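Local coordinates for vascular protein tyrosine phosphatase 1 (Rattus norvegicus, PDB 3I36) that probably removes phosphate from tyrosine residues of phosphoproteins, through the catalytic domain of a receptor-type protein tyrosine phosphatase, at residues A[229-234]-A[238-243]; A[222-227]-A[256-261]; A[62-67]-A[97-102]; A[90-95]-A[128-133]. All blocks are in the same frame, centred on the assembly; numbering follows the deposited sequence.

In the fold
Contacts 1 and 2 share helix 218-231 and have centres about 11 Å apart: contact 2 sets the helix against helix 249-267, and contact 1 sets its last turn against strand 240-243, which runs toward Cys244, the probable phosphocysteine nucleophile. Contacts 3 and 4 have centres about 12 Å apart and meet directly, since Asp97 O accepts a hydrogen bond from Arg130 NH1 and Met131 packs on Ile100 and Ala102. Helix 125-134 of contact 4 also reaches contact 1, where Leu241 fits against Phe128, Met131 and Val132. Contacts 2 and 3 stand on opposite sides of the chain's centre, about 28 Å between centres. The side chain of Tyr99 in contact 3 is about 11 Å from that of Val248 in the probable substrate-binding loop.

Contact 1: A[229-234]-A[238-243]; sequences DYMKQI and SPILVH
The end of helix 218-231 faces the start of strand 240-243, their CA atoms 8.3 Å apart at Met231 and Ile240 and closing to 7.1 Å at Ile234 and Ser238, and a type I turn from Met231 to Ile234 begins the reversal. This is a helix-to-strand connection leading into the mixed central sheet of the tyrosine phosphatase fold, and the strand leads directly to the probable catalytic Cys244. Met231 contributes the largest single share of the contact. Its chain bends at chi2 (-54°) and again at chi3, folding the thioether over Ile240, so that CE lies 3.6 Å from Ile240 CG1 while CG approaches Ile240 CD1 at 3.7 Å. A flexible, unbranched methionine suits a helix end that must fit round a beta-branched isoleucine, and it also touches Ala139 of the neighbouring strand. Backbone bonds join Ile240 to Asp113 and to Ile115 of strand 114-117. At the other end of the connection Ser238 is buried, and a small residue fits there: its OG is hydrogen-bonded to Asn136 O, which satisfies the hydroxyl. The methyl CG2 of Ile234 presses against this serine tightly, standing 3.4 Å from Ser238 CB.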
loop_
_atom_site.group_PDB
_atom_site.type_symbol
_atom_site.label_atom_id
_atom_site.label_comp_id
_atom_site.label_asym_id
_atom_site.label_seq_id
_atom_site.Cartn_x
_atom_site.Cartn_y
_atom_site.Cartn_z
ATOM N N ASP A 229 10.816 -7.717 -7.974
ATOM C CA ASP A 229 11.915 -7.859 -8.909
ATOM C C ASP A 229 12.619 -6.520 -9.076
ATOM O O ASP A 229 13.852 -6.423 -9.032
ATOM C CB ASP A 229 11.399 -8.351 -10.252
ATOM C CG ASP A 229 12.525 -8.707 -11.197
ATOM O OD1 ASP A 229 13.213 -9.717 -10.941
ATOM O OD2 ASP A 229 12.723 -7.969 -12.179
ATOM N N TYR A 230 11.823 -5.477 -9.259
ATOM C CA TYR A 230 12.364 -4.135 -9.380
ATOM C C TYR A 230 13.031 -3.675 -8.086
ATOM O O TYR A 230 14.115 -3.104 -8.119
ATOM C CB TYR A 230 11.261 -3.160 -9.775
ATOM C CG TYR A 230 11.688 -1.717 -9.816
ATOM C CD1 TYR A 230 12.426 -1.219 -10.883
ATOM C CD2 TYR A 230 11.308 -0.835 -8.809
ATOM C CE1 TYR A 230 12.801 0.115 -10.928
ATOM C CE2 TYR A 230 11.673 0.496 -8.848
ATOM C CZ TYR A 230 12.417 0.965 -9.904
ATOM O OH TYR A 230 12.778 2.297 -9.930
ATOM N N MET A 231 12.377 -3.919 -6.953
ATOM C CA MET A 231 12.914 -3.489 -5.661
ATOM C C MET A 231 14.304 -4.037 -5.391
ATOM O O MET A 231 15.046 -3.475 -4.596
ATOM C CB MET A 231 11.961 -3.868 -4.530
ATOM C CG MET A 231 10.696 -3.039 -4.537
ATOM S SD MET A 231 11.059 -1.272 -4.535
ATOM C CE MET A 231 11.867 -1.073 -2.955
ATOM N N LYS A 232 14.651 -5.147 -6.032
ATOM C CA LYS A 232 15.980 -5.727 -5.835
ATOM C C LYS A 232 17.062 -4.789 -6.366
ATOM O O LYS A 232 18.233 -4.893 -6.002
ATOM C CB LYS A 232 16.070 -7.082 -6.523
ATOM C CG LYS A 232 15.269 -8.178 -5.834
ATOM C CD LYS A 232 15.381 -9.462 -6.637
ATOM C CE LYS A 232 14.614 -10.603 -5.991
ATOM N NZ LYS A 232 14.653 -11.784 -6.899
ATOM N N GLN A 233 16.647 -3.855 -7.210
ATOM C CA GLN A 233 17.571 -2.958 -7.893
ATOM C C GLN A 233 17.701 -1.628 -7.171
ATOM O O GLN A 233 18.469 -0.771 -7.575
ATOM C CB GLN A 233 17.049 -2.690 -9.299
ATOM C CG GLN A 233 16.823 -3.970 -10.081
ATOM C CD GLN A 233 16.249 -3.709 -11.454
ATOM O OE1 GLN A 233 16.200 -2.570 -11.908
ATOM N NE2 GLN A 233 15.797 -4.763 -12.119
ATOM N N ILE A 234 16.945 -1.484 -6.089
ATOM C CA ILE A 234 16.720 -0.205 -5.456
ATOM C C ILE A 234 17.626 -0.050 -4.238
ATOM O O ILE A 234 17.959 -1.036 -3.588
ATOM C CB ILE A 234 15.228 -0.105 -5.085
ATOM C CG1 ILE A 234 14.380 -0.144 -6.362
ATOM C CG2 ILE A 234 14.927 1.129 -4.270
ATOM C CD1 ILE A 234 14.844 0.813 -7.437
ATOM N N SER A 238 14.503 2.401 1.039
ATOM C CA SER A 238 13.622 3.015 0.058
ATOM C C SER A 238 12.257 2.366 0.208
ATOM O O SER A 238 12.046 1.248 -0.242
ATOM C CB SER A 238 14.155 2.811 -1.364
ATOM O OG SER A 238 13.183 3.222 -2.316
ATOM N N PRO A 239 11.328 3.070 0.867
ATOM C CA PRO A 239 9.999 2.533 1.154
ATOM C C PRO A 239 9.251 2.374 -0.147
ATOM O O PRO A 239 9.385 3.223 -1.046
ATOM C CB PRO A 239 9.329 3.649 1.977
ATOM C CG PRO A 239 10.395 4.583 2.349
ATOM C CD PRO A 239 11.484 4.454 1.331
ATOM N N ILE A 240 8.479 1.306 -0.260
ATOM C CA ILE A 240 7.596 1.179 -1.405
ATOM C C ILE A 240 6.356 1.974 -1.051
ATOM O O ILE A 240 5.734 1.751 -0.009
ATOM C CB ILE A 240 7.196 -0.282 -1.674
ATOM C CG1 ILE A 240 8.458 -1.131 -1.907
ATOM C CG2 ILE A 240 6.240 -0.374 -2.874
ATOM C CD1 ILE A 240 8.183 -2.598 -1.791
ATOM N N LEU A 241 6.001 2.911 -1.914
ATOM C CA LEU A 241 4.829 3.727 -1.649
ATOM C C LEU A 241 3.668 2.976 -2.269
ATOM O O LEU A 241 3.659 2.699 -3.466
ATOM C CB LEU A 241 4.990 5.104 -2.274
ATOM C CG LEU A 241 3.901 6.144 -2.012
ATOM C CD1 LEU A 241 4.370 7.457 -2.594
ATOM C CD2 LEU A 241 2.569 5.762 -2.642
ATOM N N VAL A 242 2.708 2.605 -1.439
ATOM C CA VAL A 242 1.578 1.827 -1.918
ATOM C C VAL A 242 0.338 2.629 -1.647
ATOM O O VAL A 242 0.192 3.195 -0.576
ATOM C CB VAL A 242 1.467 0.487 -1.202
ATOM C CG1 VAL A 242 0.319 -0.355 -1.816
ATOM C CG2 VAL A 242 2.775 -0.260 -1.313
ATOM N N HIS A 243 -0.541 2.726 -2.636
ATOM C CA HIS A 243 -1.783 3.448 -2.412
ATOM C C HIS A 243 -2.861 2.875 -3.294
ATOM O O HIS A 243 -2.580 2.268 -4.330
ATOM C CB HIS A 243 -1.622 4.937 -2.701
ATOM C CG HIS A 243 -1.544 5.252 -4.161
ATOM N ND1 HIS A 243 -2.662 5.499 -4.924
ATOM C CD2 HIS A 243 -0.485 5.341 -4.998
ATOM C CE1 HIS A 243 -2.298 5.745 -6.173
ATOM N NE2 HIS A 243 -0.982 5.648 -6.247
#

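Contact 2: A[222-227]-A[256-261]; sequences NFRYLV and AIDRLI
Arg224 and Asp258 form a buried salt bridge, NH1 to OD1 at 2.7 Å, although the place of that oxygen is less certain than usual. The carboxylate oxygen sits at the edge of the guanidinium, near its plane, and the two flat groups are turned 43° apart. The N-H points somewhat off the oxygen, at 141°. The arginine chain bends at chi2 and chi3, and the two side chains cross at about a right angle. The other oxygen, Asp258 OD2, pairs with Arg228, so one aspartate serves two arginines of helix 218-231. Ile261 covers one face of the Arg224 guanidinium, its CD1 3.3 Å above the plane and toward the rim; Tyr262 adds a cation-pi contact. Farther out, in the conformer described, Ile261 CG2 lies 3.6 Å from Tyr225 OH, which also bonds Glu265 weakly. With an alanine replacing Arg224, Asp258 would probably have one cationic mate fewer and Ile261 would lose the flat group it covers. The segments 222-227 and 256-261 cross at -78°, their axes 10.4 Å apart at closest, and the long arginine suits that spacing. Ile261 thus covers one face of a buried ion pair, so each charge probably relies on its partner and little on water.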
loop_
_atom_site.group_PDB
_atom_site.type_symbol
_atom_site.label_atom_id
_atom_site.label_comp_id
_atom_site.label_asym_id
_atom_site.label_seq_id
_atom_site.Cartn_x
_atom_site.Cartn_y
_atom_site.Cartn_z
ATOM N N ASN A 222 1.646 -12.216 -9.010
ATOM C CA ASN A 222 2.627 -11.970 -10.057
ATOM C C ASN A 222 3.017 -10.498 -10.125
ATOM O O ASN A 222 4.172 -10.159 -10.364
ATOM C CB ASN A 222 2.090 -12.444 -11.407
ATOM C CG ASN A 222 1.916 -13.946 -11.465
ATOM O OD1 ASN A 222 2.554 -14.689 -10.716
ATOM N ND2 ASN A 222 1.048 -14.405 -12.363
ATOM N N PHE A 223 2.035 -9.629 -9.916
ATOM C CA PHE A 223 2.265 -8.193 -9.892
ATOM C C PHE A 223 3.189 -7.868 -8.723
ATOM O O PHE A 223 4.157 -7.122 -8.881
ATOM C CB PHE A 223 0.919 -7.498 -9.744
ATOM C CG PHE A 223 0.994 -6.028 -9.537
ATOM C CD1 PHE A 223 1.132 -5.172 -10.613
ATOM C CD2 PHE A 223 0.848 -5.489 -8.270
ATOM C CE1 PHE A 223 1.141 -3.805 -10.422
ATOM C CE2 PHE A 223 0.867 -4.119 -8.078
ATOM C CZ PHE A 223 1.012 -3.277 -9.163
ATOM N N ARG A 224 2.902 -8.431 -7.551
ATOM C CA ARG A 224 3.814 -8.275 -6.419
ATOM C C ARG A 224 5.223 -8.732 -6.776
ATOM O O ARG A 224 6.210 -8.061 -6.447
ATOM C CB ARG A 224 3.352 -9.022 -5.154
ATOM C CG ARG A 224 4.106 -8.455 -3.942
ATOM C CD ARG A 224 4.826 -9.426 -2.984
ATOM N NE ARG A 224 5.675 -10.412 -3.611
ATOM C CZ ARG A 224 6.746 -10.993 -3.056
ATOM N NH1 ARG A 224 7.203 -10.666 -1.857
ATOM N NH2 ARG A 224 7.389 -11.919 -3.743
ATOM N N TYR A 225 5.339 -9.892 -7.412
ATOM C CA TYR A 225 6.655 -10.360 -7.828
ATOM C C TYR A 225 7.349 -9.349 -8.734
ATOM O O TYR A 225 8.550 -9.142 -8.622
ATOM C CB TYR A 225 6.594 -11.745 -8.483
ATOM C CG TYR A 225 6.481 -12.865 -7.472
ATOM C CD1 TYR A 225 7.540 -13.172 -6.623
ATOM C CD2 TYR A 225 5.314 -13.605 -7.356
ATOM C CE1 TYR A 225 7.438 -14.185 -5.694
ATOM C CE2 TYR A 225 5.208 -14.630 -6.433
ATOM C CZ TYR A 225 6.266 -14.910 -5.606
ATOM O OH TYR A 225 6.152 -15.918 -4.687
ATOM N N LEU A 226 6.595 -8.708 -9.621
ATOM C CA LEU A 226 7.192 -7.695 -10.495
ATOM C C LEU A 226 7.753 -6.539 -9.676
ATOM O O LEU A 226 8.878 -6.081 -9.896
ATOM C CB LEU A 226 6.165 -7.176 -11.499
ATOM C CG LEU A 226 5.736 -8.155 -12.591
ATOM C CD1 LEU A 226 4.811 -7.475 -13.584
ATOM C CD2 LEU A 226 6.960 -8.747 -13.301
ATOM N N VAL A 227 6.958 -6.073 -8.718
ATOM C CA VAL A 227 7.396 -4.998 -7.846
ATOM C C VAL A 227 8.674 -5.415 -7.148
ATOM O O VAL A 227 9.651 -4.667 -7.095
ATOM C CB VAL A 227 6.323 -4.662 -6.796
ATOM C CG1 VAL A 227 6.824 -3.601 -5.815
ATOM C CG2 VAL A 227 5.050 -4.208 -7.475
ATOM N N ALA A 256 0.235 -6.865 2.876
ATOM C CA ALA A 256 0.161 -8.120 3.622
ATOM C C ALA A 256 0.609 -9.277 2.745
ATOM O O ALA A 256 1.333 -10.155 3.195
ATOM C CB ALA A 256 -1.258 -8.360 4.138
ATOM N N ILE A 257 0.187 -9.283 1.485
ATOM C CA ILE A 257 0.564 -10.378 0.603
ATOM C C ILE A 257 2.082 -10.408 0.466
ATOM O O ILE A 257 2.720 -11.463 0.482
ATOM C CB ILE A 257 -0.012 -10.155 -0.794
ATOM C CG1 ILE A 257 -1.514 -10.424 -0.794
ATOM C CG2 ILE A 257 0.697 -11.034 -1.815
ATOM C CD1 ILE A 257 -2.186 -9.971 -2.087
ATOM N N ASP A 258 2.671 -9.236 0.333
ATOM C CA ASP A 258 4.119 -9.171 0.154
ATOM C C ASP A 258 4.803 -9.763 1.375
ATOM O O ASP A 258 5.751 -10.557 1.275
ATOM C CB ASP A 258 4.569 -7.729 -0.057
ATOM C CG ASP A 258 6.075 -7.614 -0.218
ATOM O OD1 ASP A 258 6.619 -8.162 -1.197
ATOM O OD2 ASP A 258 6.710 -6.972 0.637
ATOM N N ARG A 259 4.310 -9.371 2.538
ATOM C CA ARG A 259 4.876 -9.840 3.783
ATOM C C ARG A 259 4.678 -11.336 3.969
ATOM O O ARG A 259 5.589 -12.032 4.410
ATOM C CB ARG A 259 4.279 -9.058 4.939
ATOM C CG ARG A 259 4.710 -7.600 4.907
ATOM C CD ARG A 259 4.056 -6.810 6.013
ATOM N NE ARG A 259 4.387 -7.342 7.329
ATOM C CZ ARG A 259 4.125 -6.716 8.472
ATOM N NH1 ARG A 259 3.553 -5.519 8.452
ATOM N NH2 ARG A 259 4.438 -7.284 9.630
ATOM N N LEU A 260 3.488 -11.822 3.629
ATOM C CA LEU A 260 3.184 -13.239 3.742
ATOM C C LEU A 260 4.093 -14.057 2.858
ATOM O O LEU A 260 4.534 -15.136 3.241
ATOM C CB LEU A 260 1.741 -13.492 3.334
ATOM C CG LEU A 260 0.785 -13.089 4.443
ATOM C CD1 LEU A 260 -0.602 -12.931 3.865
ATOM C CD2 LEU A 260 0.836 -14.151 5.547
ATOM N N ILE A 261 4.363 -13.563 1.656
ATOM C CA ILE A 261 5.214 -14.328 0.751
ATOM C C ILE A 261 6.606 -14.469 1.336
ATOM O O ILE A 261 7.186 -15.558 1.330
ATOM C CB ILE A 261 5.272 -13.699 -0.649
ATOM C CG1 ILE A 261 3.892 -13.819 -1.327
ATOM C CG2 ILE A 261 6.377 -14.344 -1.477
ATOM C CD1 ILE A 261 3.762 -12.986 -2.616
#

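Contact 3: A[62-67]-A[97-102]; sequences KYAAEI and DDYINA
Tyr99 lays its ring alongside the backbone of the short, weakly bonded helix about 63-66, and two alanines receive it. The phenol meets the helix obliquely, neither squarely by a face nor by an edge. With CG anti to the backbone N, chi1 -178°, the side chain extends from the weakly bonded strand about 99-100 toward the helix, placing CD1 3.9 Å from Ala64 CB and, one step farther along the ring, CE1 3.4 Å from Ala65 CA. The phenol end passes the second methyl, where Tyr99 OH and Ala65 CB are 3.1 Å apart. Alanine suits both positions, since small methyls let the helix backbone come close to the ring. The hydroxyl is buried, and its hydrogen bond with Asn74 OD1 satisfies it; Asn74 ND2 also binds Ala65 O, so one amide ties the phenol to the helix it touches. A leucine in place of Tyr99 would probably leave Asn74 OD1 without its phenol partner and open a gap beside Ala65. Two residues on, the chain makes an inverse gamma turn centred on Asn101, whose side-chain amide also reaches Asn74 OD1. Asn74 belongs to the KNRY sequence and Tyr99 and Asn101 to the DYINA sequence, both signatures of the classical tyrosine phosphatases, and the tyrosine and the amides join the two motifs beneath a short helix from the N-terminal part of the chain.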
loop_
_atom_site.group_PDB
_atom_site.type_symbol
_atom_site.label_atom_id
_atom_site.label_comp_id
_atom_site.label_asym_id
_atom_site.label_seq_id
_atom_site.Cartn_x
_atom_site.Cartn_y
_atom_site.Cartn_z
ATOM N N LYS A 62 -4.430 10.538 16.283
ATOM C CA LYS A 62 -4.305 10.965 14.899
ATOM C C LYS A 62 -4.449 12.474 14.924
ATOM O O LYS A 62 -5.221 13.043 14.151
ATOM C CB LYS A 62 -5.444 10.395 14.048
ATOM C CG LYS A 62 -5.893 9.004 14.422
ATOM C CD LYS A 62 -7.328 8.748 14.001
ATOM C CE LYS A 62 -8.295 9.433 14.938
ATOM N NZ LYS A 62 -9.508 8.612 15.089
ATOM N N TYR A 63 -3.714 13.124 15.813
ATOM C CA TYR A 63 -3.876 14.554 16.013
ATOM C C TYR A 63 -3.497 15.365 14.778
ATOM O O TYR A 63 -4.206 16.285 14.410
ATOM C CB TYR A 63 -3.062 15.027 17.213
ATOM C CG TYR A 63 -3.542 14.413 18.500
ATOM C CD1 TYR A 63 -4.897 14.199 18.716
ATOM C CD2 TYR A 63 -2.651 14.050 19.501
ATOM C CE1 TYR A 63 -5.355 13.636 19.887
ATOM C CE2 TYR A 63 -3.100 13.484 20.682
ATOM C CZ TYR A 63 -4.455 13.280 20.869
ATOM O OH TYR A 63 -4.922 12.715 22.035
ATOM N N ALA A 64 -2.370 15.041 14.146
ATOM C CA ALA A 64 -1.935 15.843 13.005
ATOM C C ALA A 64 -3.007 15.790 11.920
ATOM O O ALA A 64 -3.362 16.804 11.326
ATOM C CB ALA A 64 -0.590 15.356 12.461
ATOM N N ALA A 65 -3.530 14.594 11.680
ATOM C CA ALA A 65 -4.562 14.393 10.662
ATOM C C ALA A 65 -5.817 15.200 10.940
ATOM O O ALA A 65 -6.583 15.471 10.026
ATOM C CB ALA A 65 -4.924 12.928 10.552
ATOM N N GLU A 66 -6.030 15.555 12.203
ATOM C CA GLU A 66 -7.254 16.230 12.620
ATOM C C GLU A 66 -7.080 17.740 12.739
ATOM O O GLU A 66 -8.049 18.474 12.968
ATOM C CB GLU A 66 -7.754 15.633 13.940
ATOM C CG GLU A 66 -8.306 14.230 13.769
ATOM C CD GLU A 66 -8.516 13.495 15.086
ATOM O OE1 GLU A 66 -7.968 13.933 16.118
ATOM O OE2 GLU A 66 -9.221 12.463 15.079
ATOM N N ILE A 67 -5.848 18.210 12.588
ATOM C CA ILE A 67 -5.618 19.648 12.589
ATOM C C ILE A 67 -6.406 20.272 11.447
ATOM O O ILE A 67 -6.453 19.726 10.348
ATOM C CB ILE A 67 -4.117 19.995 12.472
ATOM C CG1 ILE A 67 -3.371 19.464 13.703
ATOM C CG2 ILE A 67 -3.925 21.504 12.339
ATOM C CD1 ILE A 67 -1.886 19.678 13.648
ATOM N N ASP A 97 2.892 21.777 7.237
ATOM C CA ASP A 97 3.555 21.406 5.991
ATOM C C ASP A 97 4.068 19.970 6.072
ATOM O O ASP A 97 4.351 19.353 5.059
ATOM C CB ASP A 97 4.750 22.310 5.736
ATOM C CG ASP A 97 4.354 23.723 5.407
ATOM O OD1 ASP A 97 3.159 23.974 5.126
ATOM O OD2 ASP A 97 5.259 24.574 5.425
ATOM N N ASP A 98 4.210 19.442 7.280
ATOM C CA ASP A 98 4.799 18.116 7.419
ATOM C C ASP A 98 3.780 17.036 7.092
ATOM O O ASP A 98 4.095 15.845 7.037
ATOM C CB ASP A 98 5.392 17.915 8.824
ATOM C CG ASP A 98 4.336 17.625 9.899
ATOM O OD1 ASP A 98 3.125 17.492 9.606
ATOM O OD2 ASP A 98 4.738 17.510 11.070
ATOM N N TYR A 99 2.556 17.461 6.833
ATOM C CA TYR A 99 1.459 16.516 6.870
ATOM C C TYR A 99 1.149 15.906 5.530
ATOM O O TYR A 99 1.001 16.603 4.524
ATOM C CB TYR A 99 0.177 17.140 7.413
ATOM C CG TYR A 99 -0.892 16.098 7.479
ATOM C CD1 TYR A 99 -0.958 15.223 8.558
ATOM C CD2 TYR A 99 -1.798 15.934 6.437
ATOM C CE1 TYR A 99 -1.908 14.228 8.613
ATOM C CE2 TYR A 99 -2.773 14.941 6.487
ATOM C CZ TYR A 99 -2.810 14.089 7.586
ATOM O OH TYR A 99 -3.748 13.100 7.651
ATOM N N ILE A 100 1.025 14.587 5.540
ATOM C CA ILE A 100 0.456 13.888 4.411
ATOM C C ILE A 100 -0.259 12.677 4.964
ATOM O O ILE A 100 0.150 12.096 5.981
ATOM C CB ILE A 100 1.530 13.462 3.400
ATOM C CG1 ILE A 100 0.871 12.781 2.183
ATOM C CG2 ILE A 100 2.553 12.556 4.096
ATOM C CD1 ILE A 100 1.750 12.775 0.931
ATOM N N ASN A 101 -1.356 12.315 4.322
ATOM C CA ASN A 101 -2.107 11.176 4.774
ATOM C C ASN A 101 -1.391 9.922 4.312
ATOM O O ASN A 101 -1.642 9.416 3.219
ATOM C CB ASN A 101 -3.524 11.199 4.240
ATOM C CG ASN A 101 -4.387 10.175 4.928
ATOM O OD1 ASN A 101 -4.009 9.002 5.016
ATOM N ND2 ASN A 101 -5.530 10.608 5.453
ATOM N N ALA A 102 -0.466 9.468 5.146
ATOM C CA ALA A 102 0.417 8.360 4.813
ATOM C C ALA A 102 1.047 7.871 6.097
ATOM O O ALA A 102 1.310 8.654 7.016
ATOM C CB ALA A 102 1.513 8.813 3.839
#

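Contact 4: A[90-95]-A[128-133]; sequences SVQTHS and FWRMVW
Arg130 is the residue of helix 125-134 that grips the loop 90-95, and its neighbours in the helix face other parts of the domain. Before it, Phe128 turns inward and Trp129 packs on strands 169-178 and 182-191. Arg130 itself is directed toward the loop, and a bend at chi3 (49°) turns its guanidinium toward Ser90. Its NH2 donates twice, to Ser90 O at 2.6 Å and to Ser90 OG at 2.9 Å. Both acceptors lie near the guanidinium plane, yet NH2 stands above the plane of the Ser90 carbonyl, 38° out of it. Over one face of the guanidinium comes Gln92, its OE1 3.7 Å above the centre, with the amide plane turned 83° from the guanidinium. Gln92 NE2 comes nearer, 3.3 Å from Arg130 NH2, but both are donors and make no hydrogen bond. This is a loop of the tyrosine phosphatase domain, between strands 86-88 and 99-100, clasped to the helix that lies against the central sheet. A long arginine suits that task: NH1 pairs with Asp127, which helps fix its rotation, while Ser90 OG also bonds Glu134. Next, Met131 faces away from the loop and packs on Leu89, and Trp133 extends over Val189.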
loop_
_atom_site.group_PDB
_atom_site.type_symbol
_atom_site.label_atom_id
_atom_site.label_comp_id
_atom_site.label_asym_id
_atom_site.label_seq_id
_atom_site.Cartn_x
_atom_site.Cartn_y
_atom_site.Cartn_z
ATOM N N SER A 90 9.032 17.576 5.194
ATOM C CA SER A 90 9.769 18.759 5.588
ATOM C C SER A 90 8.771 19.864 5.871
ATOM O O SER A 90 7.631 19.834 5.404
ATOM C CB SER A 90 10.700 19.198 4.458
ATOM O OG SER A 90 9.961 19.345 3.259
ATOM N N VAL A 91 9.192 20.831 6.663
ATOM C CA VAL A 91 8.335 21.961 6.938
ATOM C C VAL A 91 8.987 23.179 6.317
ATOM O O VAL A 91 10.202 23.346 6.398
ATOM C CB VAL A 91 8.147 22.159 8.441
ATOM C CG1 VAL A 91 7.390 20.983 9.024
ATOM C CG2 VAL A 91 9.494 22.308 9.125
ATOM N N GLN A 92 8.176 24.005 5.668
ATOM C CA GLN A 92 8.651 25.250 5.088
ATOM C C GLN A 92 8.290 26.389 6.028
ATOM O O GLN A 92 9.121 26.868 6.798
ATOM C CB GLN A 92 8.022 25.486 3.712
ATOM C CG GLN A 92 8.596 24.637 2.575
ATOM C CD GLN A 92 7.989 23.239 2.498
ATOM O OE1 GLN A 92 7.023 23.007 1.768
ATOM N NE2 GLN A 92 8.561 22.302 3.248
ATOM N N THR A 93 7.026 26.792 5.982
ATOM C CA THR A 93 6.564 27.951 6.728
ATOM C C THR A 93 5.693 27.552 7.916
ATOM O O THR A 93 5.500 28.329 8.852
ATOM C CB THR A 93 5.761 28.889 5.812
ATOM O OG1 THR A 93 4.571 28.224 5.375
ATOM C CG2 THR A 93 6.584 29.261 4.595
ATOM N N HIS A 94 5.162 26.338 7.882
ATOM C CA HIS A 94 4.198 25.945 8.896
ATOM C C HIS A 94 4.345 24.477 9.255
ATOM O O HIS A 94 4.650 23.636 8.403
ATOM C CB HIS A 94 2.776 26.245 8.421
ATOM C CG HIS A 94 1.763 26.268 9.525
ATOM N ND1 HIS A 94 1.643 27.327 10.402
ATOM C CD2 HIS A 94 0.822 25.367 9.894
ATOM C CE1 HIS A 94 0.671 27.073 11.263
ATOM N NE2 HIS A 94 0.159 25.889 10.976
ATOM N N SER A 95 4.130 24.177 10.526
ATOM C CA SER A 95 4.292 22.823 11.011
ATOM C C SER A 95 3.421 21.854 10.206
ATOM O O SER A 95 3.815 20.716 9.975
ATOM C CB SER A 95 3.920 22.760 12.487
ATOM O OG SER A 95 2.601 23.232 12.675
ATOM N N PHE A 128 2.370 14.871 -2.175
ATOM C CA PHE A 128 2.606 13.502 -2.572
ATOM C C PHE A 128 4.005 13.346 -3.142
ATOM O O PHE A 128 4.767 12.474 -2.719
ATOM C CB PHE A 128 1.575 13.084 -3.608
ATOM C CG PHE A 128 1.722 11.681 -4.073
ATOM C CD1 PHE A 128 1.098 10.642 -3.399
ATOM C CD2 PHE A 128 2.476 11.390 -5.198
ATOM C CE1 PHE A 128 1.219 9.328 -3.852
ATOM C CE2 PHE A 128 2.612 10.087 -5.643
ATOM C CZ PHE A 128 1.983 9.054 -4.965
ATOM N N TRP A 129 4.348 14.184 -4.109
ATOM C CA TRP A 129 5.670 14.093 -4.711
ATOM C C TRP A 129 6.775 14.494 -3.748
ATOM O O TRP A 129 7.894 13.988 -3.827
ATOM C CB TRP A 129 5.734 14.883 -6.009
ATOM C CG TRP A 129 4.994 14.170 -7.072
ATOM C CD1 TRP A 129 3.761 14.476 -7.562
ATOM C CD2 TRP A 129 5.411 12.972 -7.729
ATOM N NE1 TRP A 129 3.393 13.555 -8.519
ATOM C CE2 TRP A 129 4.389 12.621 -8.640
ATOM C CE3 TRP A 129 6.553 12.166 -7.648
ATOM C CZ2 TRP A 129 4.477 11.498 -9.461
ATOM C CZ3 TRP A 129 6.638 11.045 -8.460
ATOM C CH2 TRP A 129 5.608 10.725 -9.358
ATOM N N ARG A 130 6.459 15.381 -2.822
ATOM C CA ARG A 130 7.440 15.775 -1.828
ATOM C C ARG A 130 7.742 14.567 -0.946
ATOM O O ARG A 130 8.883 14.326 -0.575
ATOM C CB ARG A 130 6.946 16.963 -1.002
ATOM C CG ARG A 130 8.041 17.608 -0.168
ATOM C CD ARG A 130 7.693 19.046 0.205
ATOM N NE ARG A 130 6.348 19.153 0.741
ATOM C CZ ARG A 130 6.067 19.298 2.030
ATOM N NH1 ARG A 130 4.807 19.379 2.423
ATOM N NH2 ARG A 130 7.044 19.353 2.917
ATOM N N MET A 131 6.718 13.778 -0.653
ATOM C CA MET A 131 6.916 12.572 0.138
ATOM C C MET A 131 7.741 11.588 -0.672
ATOM O O MET A 131 8.685 10.979 -0.173
ATOM C CB MET A 131 5.588 11.928 0.460
ATOM C CG MET A 131 5.769 10.603 1.166
ATOM S SD MET A 131 4.236 9.987 1.859
ATOM C CE MET A 131 3.323 9.523 0.398
ATOM N N VAL A 132 7.355 11.419 -1.928
ATOM C CA VAL A 132 8.085 10.535 -2.814
ATOM C C VAL A 132 9.544 10.924 -2.794
ATOM O O VAL A 132 10.417 10.075 -2.658
ATOM C CB VAL A 132 7.561 10.617 -4.258
ATOM C CG1 VAL A 132 8.611 10.057 -5.242
ATOM C CG2 VAL A 132 6.260 9.845 -4.376
ATOM N N TRP A 133 9.812 12.219 -2.922
ATOM C CA TRP A 133 11.194 12.676 -2.979
ATOM C C TRP A 133 11.893 12.522 -1.639
ATOM O O TRP A 133 12.946 11.887 -1.526
ATOM C CB TRP A 133 11.301 14.134 -3.403
ATOM C CG TRP A 133 12.732 14.493 -3.423
ATOM C CD1 TRP A 133 13.430 15.187 -2.476
ATOM C CD2 TRP A 133 13.688 14.059 -4.393
ATOM N NE1 TRP A 133 14.763 15.253 -2.829
ATOM C CE2 TRP A 133 14.942 14.560 -3.999
ATOM C CE3 TRP A 133 13.593 13.307 -5.571
ATOM C CZ2 TRP A 133 16.098 14.343 -4.747
ATOM C CZ3 TRP A 133 14.747 13.087 -6.315
ATOM C CH2 TRP A 133 15.983 13.605 -5.897
#